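Local atomic coordinates of probable enoyl-CoA hydratase/isomerase (Pseudomonas aeruginosa, PDB entry 7CRD), a protein that probably acts as an enoyl-CoA isomerase or hydratase of the crotonase family and binds coenzyme A. Residues A[50-55]-A[96-101]. Residues are numbered along the deposited sequence; the frame is centred on the assembly and turned at random.
Sequences VVLITG and IAAVNG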
ATOM      1  N   VAL A  50      12.179   5.199  11.407  1.00 21.18           N
ATOM      2  CA  VAL A  50      11.129   4.257  11.027  1.00 26.11           C
ATOM      3  C   VAL A  50       9.888   5.051  10.631  1.00 23.32           C
ATOM      4  O   VAL A  50       9.561   6.059  11.265  1.00 25.62           O
ATOM      5  CB  VAL A  50      10.791   3.276  12.178  1.00 23.93           C
ATOM      6  CG1 VAL A  50       9.661   2.343  11.766  1.00 19.11           C
ATOM      7  CG2 VAL A  50      12.028   2.474  12.606  1.00 20.47           C
ATOM      8  N   VAL A  51       9.186   4.589   9.591  1.00 21.77           N
ATOM      9  CA  VAL A  51       7.917   5.173   9.168  1.00 17.25           C
ATOM     10  C   VAL A  51       6.791   4.171   9.405  1.00 20.45           C
ATOM     11  O   VAL A  51       6.931   2.979   9.099  1.00 19.81           O
ATOM     12  CB  VAL A  51       7.985   5.605   7.687  1.00 20.39           C
ATOM     13  CG1 VAL A  51       6.588   5.971   7.157  1.00 22.94           C
ATOM     14  CG2 VAL A  51       8.947   6.773   7.527  1.00 22.35           C
ATOM     15  N   LEU A  52       5.673   4.653   9.951  1.00 18.01           N
ATOM     16  CA  LEU A  52       4.466   3.852  10.142  1.00 19.95           C
ATOM     17  C   LEU A  52       3.351   4.427   9.284  1.00 23.33           C
ATOM     18  O   LEU A  52       3.137   5.643   9.277  1.00 25.42           O
ATOM     19  CB  LEU A  52       4.021   3.826  11.613  1.00 26.08           C
ATOM     20  CG  LEU A  52       2.642   3.193  11.887  1.00 31.44           C
ATOM     21  CD1 LEU A  52       2.695   1.678  11.705  1.00 29.43           C
ATOM     22  CD2 LEU A  52       2.097   3.537  13.276  1.00 37.86           C
ATOM     23  N   ILE A  53       2.647   3.561   8.565  1.00 22.42           N
ATOM     24  CA  ILE A  53       1.527   3.963   7.722  1.00 19.89           C
ATOM     25  C   ILE A  53       0.263   3.322   8.269  1.00 21.48           C
ATOM     26  O   ILE A  53       0.230   2.106   8.494  1.00 20.72           O
ATOM     27  CB  ILE A  53       1.745   3.558   6.252  1.00 21.17           C
ATOM     28  CG1 ILE A  53       3.052   4.134   5.725  1.00 31.20           C
ATOM     29  CG2 ILE A  53       0.587   4.076   5.385  1.00 20.39           C
ATOM     30  CD1 ILE A  53       3.301   3.779   4.268  1.00 37.15           C
ATOM     31  N   THR A  54      -0.781   4.128   8.468  1.00 19.93           N
ATOM     32  CA  THR A  54      -2.006   3.606   9.049  1.00 18.95           C
ATOM     33  C   THR A  54      -3.178   4.492   8.656  1.00 15.97           C
ATOM     34  O   THR A  54      -3.009   5.655   8.286  1.00 19.09           O
ATOM     35  CB  THR A  54      -1.901   3.523  10.576  1.00 23.86           C
ATOM     36  OG1 THR A  54      -3.063   2.881  11.101  1.00 22.47           O
ATOM     37  CG2 THR A  54      -1.786   4.929  11.153  1.00 24.81           C
ATOM     38  N   GLY A  55      -4.373   3.920   8.747  1.00 19.70           N
ATOM     39  CA  GLY A  55      -5.587   4.687   8.596  1.00 23.58           C
ATOM     40  C   GLY A  55      -6.348   4.823   9.898  1.00 27.96           C
ATOM     41  O   GLY A  55      -7.436   5.403   9.919  1.00 29.09           O
ATOM     42  N   ILE A  96       6.425   0.358   8.308  1.00 21.73           N
ATOM     43  CA  ILE A  96       5.523  -0.553   9.005  1.00 17.50           C
ATOM     44  C   ILE A  96       4.093  -0.129   8.703  1.00 15.77           C
ATOM     45  O   ILE A  96       3.752   1.051   8.834  1.00 19.89           O
ATOM     46  CB  ILE A  96       5.782  -0.544  10.522  1.00 14.86           C
ATOM     47  CG1 ILE A  96       7.213  -0.965  10.828  1.00 16.33           C
ATOM     48  CG2 ILE A  96       4.759  -1.457  11.249  1.00 16.07           C
ATOM     49  CD1 ILE A  96       7.506  -0.985  12.340  1.00 21.21           C
ATOM     50  N   ALA A  97       3.269  -1.074   8.284  1.00 15.33           N
ATOM     51  CA  ALA A  97       1.853  -0.823   8.074  1.00 18.28           C
ATOM     52  C   ALA A  97       1.041  -1.339   9.259  1.00 16.10           C
ATOM     53  O   ALA A  97       1.259  -2.457   9.737  1.00 18.00           O
ATOM     54  CB  ALA A  97       1.371  -1.499   6.788  1.00 17.03           C
ATOM     55  N   ALA A  98       0.066  -0.543   9.702  1.00 18.03           N
ATOM     56  CA  ALA A  98      -0.893  -0.972  10.719  1.00 19.37           C
ATOM     57  C   ALA A  98      -2.279  -0.851  10.106  1.00 14.90           C
ATOM     58  O   ALA A  98      -2.778   0.263   9.905  1.00 18.53           O
ATOM     59  CB  ALA A  98      -0.769  -0.142  11.993  1.00 16.92           C
ATOM     60  N   VAL A  99      -2.906  -1.988   9.826  1.00 16.59           N
ATOM     61  CA  VAL A  99      -4.074  -2.058   8.949  1.00 20.46           C
ATOM     62  C   VAL A  99      -5.300  -2.488   9.749  1.00 19.00           C
ATOM     63  O   VAL A  99      -5.302  -3.576  10.336  1.00 16.35           O
ATOM     64  CB  VAL A  99      -3.837  -3.049   7.804  1.00 21.45           C
ATOM     65  CG1 VAL A  99      -5.072  -3.166   6.938  1.00 20.70           C
ATOM     66  CG2 VAL A  99      -2.597  -2.642   6.988  1.00 15.09           C
ATOM     67  N   ASN A 100      -6.377  -1.686   9.695  1.00 17.59           N
ATOM     68  CA  ASN A 100      -7.690  -2.097  10.198  1.00 19.87           C
ATOM     69  C   ASN A 100      -8.745  -1.938   9.106  1.00 16.86           C
ATOM     70  O   ASN A 100      -8.601  -1.112   8.205  1.00 21.09           O
ATOM     71  CB  ASN A 100      -8.145  -1.276  11.418  1.00 18.71           C
ATOM     72  CG  ASN A 100      -7.539  -1.771  12.727  1.00 19.81           C
ATOM     73  OD1 ASN A 100      -7.806  -2.891  13.168  1.00 21.78           O
ATOM     74  ND2 ASN A 100      -6.712  -0.938  13.343  1.00 20.06           N
ATOM     75  N   GLY A 101      -9.823  -2.725   9.216  1.00 20.21           N
ATOM     76  CA  GLY A 101     -10.954  -2.626   8.318  1.00 18.35           C
ATOM     77  C   GLY A 101     -10.566  -2.845   6.869  1.00 22.22           C
ATOM     78  O   GLY A 101      -9.706  -3.673   6.554  1.00 15.74           O
TER
HETATM   79  O   HOH W   1      -5.745   1.281   9.647  1.00 21.91           O
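Leu52 and Ile53 run beside Ile96 and Ala97 as parallel strands, their axes 4.6 Å apart and 22° from parallel. Backbone hydrogen bonds lace them together: Ile96 N gives to Val51 O (2.8 Å), and Ile53 N to Ile96 O (2.8 Å). A third runs from Ala98 N to Ile53 O (2.9 Å). Val50, Leu52, Thr54, Ile96 and Ala98 line one face of the sheet. There Leu52, with CG anti to its backbone N (chi1 171°), leans forward along its strand and over the neighbouring one, so that CD1 lies 3.8 Å from Ile96 CG2 and 3.9 Å from Ala98 CB. The small methyl of Ala98 lets that branch lie close over the neighbouring backbone, while the branched Ile96 meets Val50 as well, CD1 to CG1. Val50, Ile53, Thr54 and Ile96, all beta-branched, suit extended chain in a buried sheet.

At the end of the strand pair the backbone ladder gives way to a side chain: Thr54 OG1 donates to Ala98 O at 2.9 Å, tilted 24° from the carbonyl plane, and itself receives the N-H of Gly56. A water wedged where the chains part accepts from Gly55 N and Asn100 N, bridging the diverging backbones. Asn100 holds this end of the pair further, its ND2 bonded to Gly56 O and its OD1 to Gly181 N.

These are central strands of the crotonase-fold sheet, flanked by strands 13-18 and 116-120. Helix 182-196 packs on the Leu52 and Thr54 face through Ala188 and Leu185, whereas Ala97, on the other face, meets Leu111.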